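Local structure of 4-hydroxybenzoyl-CoA thioesterase (Staphylococcus aureus, 6FDG) at residues V32-Y37 with T107-I112; E81-L86 with E131-V136; G24-W29 with V62-S67. The protein probably hydrolyses acyl-CoA thioesters, acting as a DHNA-CoA thioesterase of the hotdog superfamily in the vitamin K2 pathway. All blocks are in the same frame, centred on the assembly; numbering follows the deposited sequence.

Interaction 1 (V32-Y37 with T107-I112); sequences VARLDY and TELICI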
loop_
_atom_site.group_PDB
_atom_site.type_symbol
_atom_site.label_atom_id
_atom_site.label_comp_id
_atom_site.label_asym_id
_atom_site.label_seq_id
_atom_site.Cartn_x
_atom_site.Cartn_y
_atom_site.Cartn_z
ATOM N N VAL A 32 -13.239 -3.234 2.928
ATOM C CA VAL A 32 -14.092 -3.521 1.795
ATOM C C VAL A 32 -15.341 -4.280 2.270
ATOM O O VAL A 32 -16.473 -3.958 1.887
ATOM C CB VAL A 32 -13.313 -4.318 0.725
ATOM C CG1 VAL A 32 -14.245 -4.896 -0.390
ATOM C CG2 VAL A 32 -12.276 -3.447 0.104
ATOM N N ALA A 33 -15.178 -5.248 3.096
ATOM C CA ALA A 33 -16.286 -6.042 3.633
ATOM C C ALA A 33 -17.213 -5.255 4.481
ATOM O O ALA A 33 -18.459 -5.373 4.324
ATOM C CB ALA A 33 -15.729 -7.286 4.313
ATOM N N ARG A 34 -16.673 -4.441 5.369
ATOM C CA ARG A 34 -17.485 -3.648 6.249
ATOM C C ARG A 34 -18.330 -2.596 5.464
ATOM O O ARG A 34 -19.520 -2.414 5.729
ATOM C CB ARG A 34 -16.514 -2.865 7.216
ATOM C CG ARG A 34 -17.184 -1.958 8.166
ATOM C CD ARG A 34 -16.215 -1.397 9.201
ATOM N NE ARG A 34 -15.176 -0.564 8.654
ATOM C CZ ARG A 34 -13.898 -0.887 8.567
ATOM N NH1 ARG A 34 -13.017 0.077 8.125
ATOM N NH2 ARG A 34 -13.421 -2.109 8.730
ATOM N N LEU A 35 -17.737 -1.997 4.449
ATOM C CA LEU A 35 -18.454 -1.022 3.622
ATOM C C LEU A 35 -19.524 -1.782 2.813
ATOM O O LEU A 35 -20.592 -1.128 2.520
ATOM C CB LEU A 35 -17.468 -0.233 2.778
ATOM C CG LEU A 35 -16.630 0.792 3.548
ATOM C CD1 LEU A 35 -15.501 1.356 2.657
ATOM C CD2 LEU A 35 -17.460 1.977 4.058
ATOM N N ASP A 36 -19.285 -3.029 2.423
ATOM C CA ASP A 36 -20.299 -3.807 1.702
ATOM C C ASP A 36 -21.412 -4.109 2.674
ATOM O O ASP A 36 -22.622 -4.076 2.295
ATOM C CB ASP A 36 -19.648 -5.118 1.192
ATOM C CG ASP A 36 -20.550 -5.943 0.291
ATOM O OD1 ASP A 36 -21.226 -5.358 -0.585
ATOM O OD2 ASP A 36 -20.548 -7.176 0.525
ATOM N N TYR A 37 -21.176 -4.465 3.941
ATOM C CA TYR A 37 -22.200 -4.694 4.976
ATOM C C TYR A 37 -23.068 -3.445 5.043
ATOM O O TYR A 37 -24.315 -3.507 5.033
ATOM C CB TYR A 37 -21.571 -5.058 6.317
ATOM C CG TYR A 37 -22.514 -5.198 7.433
ATOM C CD1 TYR A 37 -22.969 -4.089 8.158
ATOM C CD2 TYR A 37 -22.991 -6.463 7.839
ATOM C CE1 TYR A 37 -23.840 -4.202 9.215
ATOM C CE2 TYR A 37 -23.858 -6.615 8.909
ATOM C CZ TYR A 37 -24.304 -5.502 9.593
ATOM O OH TYR A 37 -25.197 -5.664 10.686
ATOM N N THR A 107 -12.832 -5.198 14.084
ATOM C CA THR A 107 -12.537 -3.765 14.079
ATOM C C THR A 107 -13.507 -2.992 14.920
ATOM O O THR A 107 -14.777 -3.153 14.697
ATOM C CB THR A 107 -12.545 -3.146 12.707
ATOM O OG1 THR A 107 -13.859 -3.361 12.101
ATOM C CG2 THR A 107 -11.449 -3.695 11.766
ATOM N N GLU A 108 -13.042 -2.129 15.812
ATOM C CA GLU A 108 -13.919 -1.144 16.509
ATOM C C GLU A 108 -13.871 0.108 15.724
ATOM O O GLU A 108 -12.805 0.598 15.308
ATOM C CB GLU A 108 -13.390 -0.979 17.914
ATOM C CG GLU A 108 -14.287 0.039 18.738
ATOM C CD GLU A 108 -13.652 0.246 20.079
ATOM O OE1 GLU A 108 -12.495 0.709 20.093
ATOM O OE2 GLU A 108 -14.293 -0.018 21.077
ATOM N N LEU A 109 -15.060 0.740 15.533
ATOM C CA LEU A 109 -15.282 1.966 14.753
ATOM C C LEU A 109 -15.991 2.968 15.673
ATOM O O LEU A 109 -16.870 2.560 16.462
ATOM C CB LEU A 109 -16.112 1.772 13.537
ATOM C CG LEU A 109 -15.582 1.106 12.303
ATOM C CD1 LEU A 109 -14.775 2.049 11.569
ATOM C CD2 LEU A 109 -14.874 -0.192 12.474
ATOM N N ILE A 110 -15.656 4.205 15.534
ATOM C CA ILE A 110 -16.362 5.375 16.175
ATOM C C ILE A 110 -16.751 6.289 15.034
ATOM O O ILE A 110 -16.312 6.167 13.909
ATOM C CB ILE A 110 -15.546 6.080 17.289
ATOM C CG1 ILE A 110 -14.249 6.676 16.721
ATOM C CG2 ILE A 110 -15.261 5.107 18.372
ATOM C CD1 ILE A 110 -13.418 7.577 17.610
ATOM N N CYS A 111 -17.565 7.330 15.341
ATOM C CA CYS A 111 -17.835 8.390 14.387
ATOM C C CYS A 111 -17.440 9.722 15.010
ATOM O O CYS A 111 -17.700 9.928 16.194
ATOM C CB CYS A 111 -19.346 8.419 14.092
ATOM S SG CYS A 111 -19.972 7.016 13.122
ATOM N N ILE A 112 -16.826 10.542 14.196
ATOM C CA ILE A 112 -16.297 11.822 14.644
ATOM C C ILE A 112 -16.555 12.881 13.604
ATOM O O ILE A 112 -16.772 12.681 12.474
ATOM C CB ILE A 112 -14.771 11.714 14.886
ATOM C CG1 ILE A 112 -13.990 11.466 13.610
ATOM C CG2 ILE A 112 -14.436 10.666 15.989
ATOM C CD1 ILE A 112 -12.471 11.359 13.853
#
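Arg34 reaches from helix 26-41 to the inward face of strand 101-113, where it meets Leu109 and Thr107. The close packing is with Leu109. Its methyl CD2 lies 3.7 Å from Arg34 CD and also sits over one face of the guanidinium, 3.8 Å above the plane and displaced toward the rim. The second methyl, CD1, comes within 3.9 Å of Arg34 NE, so both methyls lie against NE while CD2 also touches CD. The arginine chain leaves the helix extended through chi1 and chi2, then bends at chi3 (64°), which lays the guanidinium against the leucine. The two side chains approach from opposite directions.

Contact at the tip is looser. Arg34 NH2 stands 3.6 Å from Thr107 OG1 and 4.0 Å from Thr107 CG2, and the two polar groups are joined indirectly: the hydroxyl of Tyr92 hydrogen-bonds both NH2 and OG1. Thr107 presents OG1 to this buried site with chi1 at 58°, the hydroxyl tucked between backbone N and carbonyl carbon. One tyrosine hydroxyl thus gives both buried polar ends a partner.

All three touching residues are buried, whereas the side chains of Glu108, Val32 and Leu35, which take no part in the contact, are partly exposed. On the strand, Glu108 alternates to the other face and bonds Thr58; on the helix, Val32 and Leu35 pack against Arg11 and Tyr70 of the second subunit. Between these flanks, Ala33 and Tyr37 lie on strand 73-83 and extend the helix-sheet interface beyond Arg34. A long helix held in the concave face of a curved antiparallel sheet, as here, is the defining feature of the hotdog fold.

Interaction 2 (E81-L86 with E131-V136); sequences EKYSRL and EAYSKV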
loop_
_atom_site.group_PDB
_atom_site.type_symbol
_atom_site.label_atom_id
_atom_site.label_comp_id
_atom_site.label_asym_id
_atom_site.label_seq_id
_atom_site.Cartn_x
_atom_site.Cartn_y
_atom_site.Cartn_z
ATOM N N GLU A 81 -20.839 -7.387 16.028
ATOM C CA GLU A 81 -20.869 -8.101 17.302
ATOM C C GLU A 81 -21.458 -7.256 18.362
ATOM O O GLU A 81 -22.164 -7.758 19.256
ATOM C CB GLU A 81 -19.451 -8.529 17.641
ATOM C CG GLU A 81 -19.322 -9.379 18.898
ATOM C CD GLU A 81 -20.046 -10.675 18.865
ATOM O OE1 GLU A 81 -20.364 -11.271 17.766
ATOM O OE2 GLU A 81 -20.157 -11.251 20.003
ATOM N N LYS A 82 -21.145 -5.954 18.367
ATOM C CA LYS A 82 -21.645 -5.051 19.413
ATOM C C LYS A 82 -21.933 -3.684 18.787
ATOM O O LYS A 82 -21.052 -3.104 18.129
ATOM C CB LYS A 82 -20.623 -4.849 20.521
ATOM C CG LYS A 82 -19.989 -6.128 21.164
ATOM C CD LYS A 82 -18.619 -5.926 21.829
ATOM C CE LYS A 82 -18.271 -7.172 22.656
ATOM N NZ LYS A 82 -17.786 -6.789 24.031
ATOM N N TYR A 83 -23.118 -3.128 19.005
ATOM C CA TYR A 83 -23.461 -1.795 18.595
ATOM C C TYR A 83 -23.795 -0.957 19.755
ATOM O O TYR A 83 -24.619 -1.386 20.631
ATOM C CB TYR A 83 -24.655 -1.826 17.615
ATOM C CG TYR A 83 -25.218 -0.459 17.417
ATOM C CD1 TYR A 83 -24.499 0.494 16.675
ATOM C CD2 TYR A 83 -26.437 -0.028 17.942
ATOM C CE1 TYR A 83 -24.949 1.777 16.531
ATOM C CE2 TYR A 83 -26.892 1.276 17.789
ATOM C CZ TYR A 83 -26.135 2.163 17.093
ATOM O OH TYR A 83 -26.499 3.473 16.879
ATOM N N SER A 84 -23.269 0.242 19.871
ATOM C CA SER A 84 -23.755 1.273 20.764
ATOM C C SER A 84 -23.701 2.566 19.944
ATOM O O SER A 84 -23.107 2.665 18.869
ATOM C CB SER A 84 -22.964 1.433 21.995
ATOM O OG SER A 84 -21.751 2.125 21.793
ATOM N N ARG A 85 -24.411 3.599 20.469
ATOM C CA ARG A 85 -24.444 4.867 19.699
ATOM C C ARG A 85 -23.055 5.539 19.642
ATOM O O ARG A 85 -22.891 6.394 18.744
ATOM C CB ARG A 85 -25.355 5.845 20.463
ATOM C CG ARG A 85 -26.776 5.378 20.785
ATOM C CD ARG A 85 -27.364 5.990 22.086
ATOM N NE ARG A 85 -28.730 5.855 22.275
ATOM C CZ ARG A 85 -29.349 4.808 22.805
ATOM N NH1 ARG A 85 -28.709 3.731 23.229
ATOM N NH2 ARG A 85 -30.670 4.820 22.856
ATOM N N LEU A 86 -22.084 5.161 20.434
ATOM C CA LEU A 86 -20.786 5.703 20.384
ATOM C C LEU A 86 -19.734 4.820 19.655
ATOM O O LEU A 86 -18.709 5.402 19.221
ATOM C CB LEU A 86 -20.287 6.027 21.748
ATOM C CG LEU A 86 -20.992 7.312 22.388
ATOM C CD1 LEU A 86 -20.549 7.433 23.822
ATOM C CD2 LEU A 86 -20.703 8.562 21.668
ATOM N N GLU A 131 -31.457 3.498 13.937
ATOM C CA GLU A 131 -32.656 2.611 14.084
ATOM C C GLU A 131 -32.260 1.260 13.480
ATOM O O GLU A 131 -32.669 0.276 14.100
ATOM C CB GLU A 131 -33.821 3.268 13.340
ATOM C CG GLU A 131 -35.047 2.360 13.053
ATOM C CD GLU A 131 -36.099 3.063 12.161
ATOM O OE1 GLU A 131 -35.766 3.593 11.070
ATOM O OE2 GLU A 131 -37.284 3.104 12.558
ATOM N N ALA A 132 -31.596 1.261 12.327
ATOM C CA ALA A 132 -31.233 -0.019 11.635
ATOM C C ALA A 132 -30.241 -0.850 12.462
ATOM O O ALA A 132 -30.488 -2.045 12.733
ATOM C CB ALA A 132 -30.761 0.226 10.291
ATOM N N TYR A 133 -29.222 -0.139 13.032
ATOM C CA TYR A 133 -28.271 -0.889 13.851
ATOM C C TYR A 133 -28.829 -1.440 15.115
ATOM O O TYR A 133 -28.459 -2.476 15.626
ATOM C CB TYR A 133 -26.968 0.005 14.107
ATOM C CG TYR A 133 -25.957 -0.032 12.968
ATOM C CD1 TYR A 133 -26.183 0.482 11.753
ATOM C CD2 TYR A 133 -24.749 -0.643 13.175
ATOM C CE1 TYR A 133 -25.257 0.436 10.718
ATOM C CE2 TYR A 133 -23.780 -0.681 12.156
ATOM C CZ TYR A 133 -24.063 -0.233 10.966
ATOM O OH TYR A 133 -23.137 -0.273 9.901
ATOM N N SER A 134 -29.756 -0.675 15.739
ATOM C CA SER A 134 -30.383 -1.062 16.946
ATOM C C SER A 134 -31.344 -2.275 16.656
ATOM O O SER A 134 -31.338 -3.198 17.489
ATOM C CB SER A 134 -31.266 0.068 17.560
ATOM O OG SER A 134 -30.408 1.069 18.079
ATOM N N LYS A 135 -32.015 -2.254 15.588
ATOM C CA LYS A 135 -32.877 -3.395 15.186
ATOM C C LYS A 135 -32.026 -4.649 14.980
ATOM O O LYS A 135 -32.326 -5.696 15.508
ATOM C CB LYS A 135 -33.626 -3.087 13.943
ATOM C CG LYS A 135 -34.441 -4.229 13.289
ATOM C CD LYS A 135 -35.218 -3.754 12.051
ATOM C CE LYS A 135 -36.073 -4.861 11.419
ATOM N NZ LYS A 135 -36.891 -5.565 12.473
ATOM N N VAL A 136 -30.892 -4.472 14.229
ATOM C CA VAL A 136 -29.966 -5.605 14.028
ATOM C C VAL A 136 -29.466 -6.128 15.288
ATOM O O VAL A 136 -29.340 -7.336 15.488
ATOM C CB VAL A 136 -28.862 -5.189 12.976
ATOM C CG1 VAL A 136 -27.769 -6.241 12.990
ATOM C CG2 VAL A 136 -29.438 -5.044 11.603
#
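Tyr83 and Tyr133 form a seam between a beta-hairpin end and the C-terminal helix: near the end of strand 73-83 lies a classic beta bulge, in which Glu81 and Lys82 both face Val89, and after Tyr83 the chain turns back toward strand 88-95, while helix 127-141 lies alongside. The main contact is a CH-pi interaction. Tyr133 CB stands 3.5 Å from the Tyr83 ring centroid and only 7° off the ring normal, squarely over the face. The opposite face is approached by the backbone N of Arg85, 4.0 Å above the plane and toward the rim, so the ring is held between the helix and its own turn. The aromatic rings themselves meet obliquely, with centroids 5.4 Å apart and planes at 48°; the nearest ring atoms are Tyr83 CD1 and Tyr133 CD2, 3.7 Å apart.

Ser134 OG adds a contact of 3.5 Å to Tyr83 CE2, while its hydrogen bond goes to His130 O. With CG anti to the backbone N (chi1 167°), the Tyr83 ring swings out from the strand to the helix, where its OH hydrogen-bonds His130 ND1. Gln137 OE1 takes the backbone N of the same tyrosine, so hydrogen bonds to residues two turns of helix apart secure both its ends.

Tyr133 carries the seam inward. Its side chain packs on Ile38 and Leu41 of helix 26-41 and its OH hydrogen-bonds Tyr90 OH on strand 88-95, placing helix 127-141 against both the hairpin and the central helix.

Interaction 3 (G24-W29 with V62-S67); sequences GNYATW and VNYKKS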
loop_
_atom_site.group_PDB
_atom_site.type_symbol
_atom_site.label_atom_id
_atom_site.label_comp_id
_atom_site.label_asym_id
_atom_site.label_seq_id
_atom_site.Cartn_x
_atom_site.Cartn_y
_atom_site.Cartn_z
ATOM N N GLY A 24 -0.385 -7.238 6.527
ATOM C CA GLY A 24 -0.901 -5.863 6.679
ATOM C C GLY A 24 -1.983 -5.517 5.743
ATOM O O GLY A 24 -2.623 -4.452 5.987
ATOM N N ASN A 25 -2.285 -6.254 4.710
ATOM C CA ASN A 25 -3.323 -5.938 3.715
ATOM C C ASN A 25 -4.663 -6.404 4.150
ATOM O O ASN A 25 -5.693 -5.981 3.563
ATOM C CB ASN A 25 -2.964 -6.518 2.324
ATOM C CG ASN A 25 -1.783 -5.890 1.744
ATOM O OD1 ASN A 25 -1.486 -4.722 1.986
ATOM N ND2 ASN A 25 -1.057 -6.630 0.874
ATOM N N TYR A 26 -4.763 -7.200 5.197
ATOM C CA TYR A 26 -6.067 -7.728 5.571
ATOM C C TYR A 26 -6.960 -6.646 6.121
ATOM O O TYR A 26 -8.173 -6.731 5.945
ATOM C CB TYR A 26 -5.884 -8.860 6.586
ATOM C CG TYR A 26 -5.404 -10.184 5.991
ATOM C CD1 TYR A 26 -4.146 -10.402 5.435
ATOM C CD2 TYR A 26 -6.283 -11.217 5.962
ATOM C CE1 TYR A 26 -3.727 -11.614 4.956
ATOM C CE2 TYR A 26 -5.823 -12.499 5.500
ATOM C CZ TYR A 26 -4.588 -12.621 5.021
ATOM O OH TYR A 26 -4.177 -13.922 4.587
ATOM N N ALA A 27 -6.421 -5.594 6.746
ATOM C CA ALA A 27 -7.270 -4.488 7.166
ATOM C C ALA A 27 -8.019 -3.884 6.001
ATOM O O ALA A 27 -9.203 -3.502 6.182
ATOM C CB ALA A 27 -6.470 -3.482 7.912
ATOM N N THR A 28 -7.406 -3.797 4.823
ATOM C CA THR A 28 -8.087 -3.275 3.652
ATOM C C THR A 28 -9.234 -4.171 3.249
ATOM O O THR A 28 -10.321 -3.678 2.874
ATOM C CB THR A 28 -7.124 -3.008 2.489
ATOM O OG1 THR A 28 -6.157 -2.075 2.957
ATOM C CG2 THR A 28 -7.775 -2.565 1.284
ATOM N N TRP A 29 -9.038 -5.475 3.330
ATOM C CA TRP A 29 -10.126 -6.390 2.994
ATOM C C TRP A 29 -11.246 -6.317 4.013
ATOM O O TRP A 29 -12.423 -6.327 3.597
ATOM C CB TRP A 29 -9.621 -7.838 2.945
ATOM C CG TRP A 29 -8.719 -8.109 1.752
ATOM C CD1 TRP A 29 -8.261 -7.256 0.852
ATOM C CD2 TRP A 29 -8.181 -9.399 1.393
ATOM N NE1 TRP A 29 -7.454 -7.884 -0.119
ATOM C CE2 TRP A 29 -7.439 -9.217 0.237
ATOM C CE3 TRP A 29 -8.268 -10.658 1.955
ATOM C CZ2 TRP A 29 -6.816 -10.262 -0.473
ATOM C CZ3 TRP A 29 -7.634 -11.720 1.292
ATOM C CH2 TRP A 29 -6.934 -11.482 0.091
ATOM N N VAL A 62 -6.536 -9.207 13.992
ATOM C CA VAL A 62 -6.554 -10.188 12.895
ATOM C C VAL A 62 -5.891 -11.469 13.400
ATOM O O VAL A 62 -4.788 -11.394 13.973
ATOM C CB VAL A 62 -5.813 -9.760 11.646
ATOM C CG1 VAL A 62 -6.141 -10.630 10.466
ATOM C CG2 VAL A 62 -6.136 -8.245 11.241
ATOM N N ASN A 63 -6.548 -12.614 13.284
ATOM C CA ASN A 63 -5.924 -13.896 13.631
ATOM C C ASN A 63 -5.884 -14.744 12.444
ATOM O O ASN A 63 -6.956 -15.100 11.893
ATOM C CB ASN A 63 -6.762 -14.543 14.684
ATOM C CG ASN A 63 -6.075 -15.759 15.277
ATOM O OD1 ASN A 63 -6.105 -16.785 14.712
ATOM N ND2 ASN A 63 -5.285 -15.539 16.316
ATOM N N TYR A 64 -4.670 -15.082 12.046
ATOM C CA TYR A 64 -4.384 -15.709 10.764
ATOM C C TYR A 64 -4.349 -17.271 10.983
ATOM O O TYR A 64 -3.410 -17.758 11.588
ATOM C CB TYR A 64 -3.078 -15.232 10.149
ATOM C CG TYR A 64 -3.035 -13.669 9.987
ATOM C CD1 TYR A 64 -2.559 -12.928 11.029
ATOM C CD2 TYR A 64 -3.360 -13.079 8.851
ATOM C CE1 TYR A 64 -2.511 -11.525 10.950
ATOM C CE2 TYR A 64 -3.289 -11.660 8.717
ATOM C CZ TYR A 64 -2.849 -10.939 9.757
ATOM O OH TYR A 64 -2.818 -9.533 9.739
ATOM N N LYS A 65 -5.298 -17.986 10.459
ATOM C CA LYS A 65 -5.324 -19.467 10.634
ATOM C C LYS A 65 -4.657 -20.121 9.555
ATOM O O LYS A 65 -4.028 -21.222 9.836
ATOM C CB LYS A 65 -6.767 -19.933 10.674
ATOM C CG LYS A 65 -7.725 -19.299 11.594
ATOM C CD LYS A 65 -7.441 -19.264 13.005
ATOM C CE LYS A 65 -8.656 -18.510 13.658
ATOM N NZ LYS A 65 -8.594 -18.471 15.114
ATOM N N LYS A 66 -4.724 -19.686 8.330
ATOM C CA LYS A 66 -4.104 -20.254 7.151
ATOM C C LYS A 66 -3.569 -19.143 6.323
ATOM O O LYS A 66 -4.285 -18.134 6.108
ATOM C CB LYS A 66 -5.129 -21.073 6.277
ATOM C CG LYS A 66 -5.714 -22.262 6.969
ATOM C CD LYS A 66 -6.514 -23.062 5.947
ATOM C CE LYS A 66 -6.357 -24.573 6.092
ATOM N NZ LYS A 66 -7.210 -25.022 7.211
ATOM N N SER A 67 -2.411 -19.262 5.720
ATOM C CA SER A 67 -1.966 -18.358 4.670
ATOM C C SER A 67 -2.886 -18.307 3.486
ATOM O O SER A 67 -3.564 -19.384 3.136
ATOM C CB SER A 67 -0.456 -18.573 4.287
ATOM O OG SER A 67 0.344 -18.207 5.379
HETATM O O HOH W 1 -5.091 -15.527 6.740
#
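Aromatic contact dominates where Tyr26, on helix 26-41, meets Tyr64 at the end of strand 57-64. The pair is a T-shaped (edge-to-face) stack, with planes at 88° and centroids 4.9 Å apart. Tyr64 supplies the edge: its CE2 points at the middle of the Tyr26 ring, 3.6 Å above the plane, and comes closest to CD1. With chi1 at -56°, the Tyr64 ring lies beside its own backbone N, which brings its far end to the helix.

Apolar packing is slighter. Val62 CG1 lies 4.3 Å from Tyr26 CB and also sits over one face of the Tyr64 ring, toward the rim, backing the ring that supplies the edge.

Polar links act at the two hydroxyls. A water 2.8 Å from Tyr26 OH donates a hydrogen bond of 2.8 Å to Lys66 O, bridging the ring to the loop after the strand. Tyr64 OH hydrogen-bonds the backbone O of His23, just before residues 24-29, fixing the far end of the edge ring.

Another chain completes the surroundings: Val62 and Asn63 pair in an antiparallel ladder with a strand of the third subunit, and Ala27 packs on its His23. A central helix beside a sheet that continues into a partner subunit is characteristic of hotdog-fold dimers, here within a tetramer.

In the fold
From the N terminus, residues 24-29 lead into helix 26-41, which also carries 32-37, yet the two close different loops. Interaction 3 closes first, at 62-67, closing a loop that holds the rest of helix 26-41, helix 45-50 and the start of strand 57-64. Interaction 1 opens inside that loop and closes at 107-112, so the two cross. Interaction 2 opens at 81-86, after interaction 3 has closed, and crosses interaction 1 in turn by ending at 131-136; interactions 2 and 3 are in series, their centres about 25 Å apart on opposite sides of the chain's centre. Interaction 1 touches interaction 2 through Tyr37 and Val136. Together they tie central helix, curved sheet and C-terminal helix into one unit.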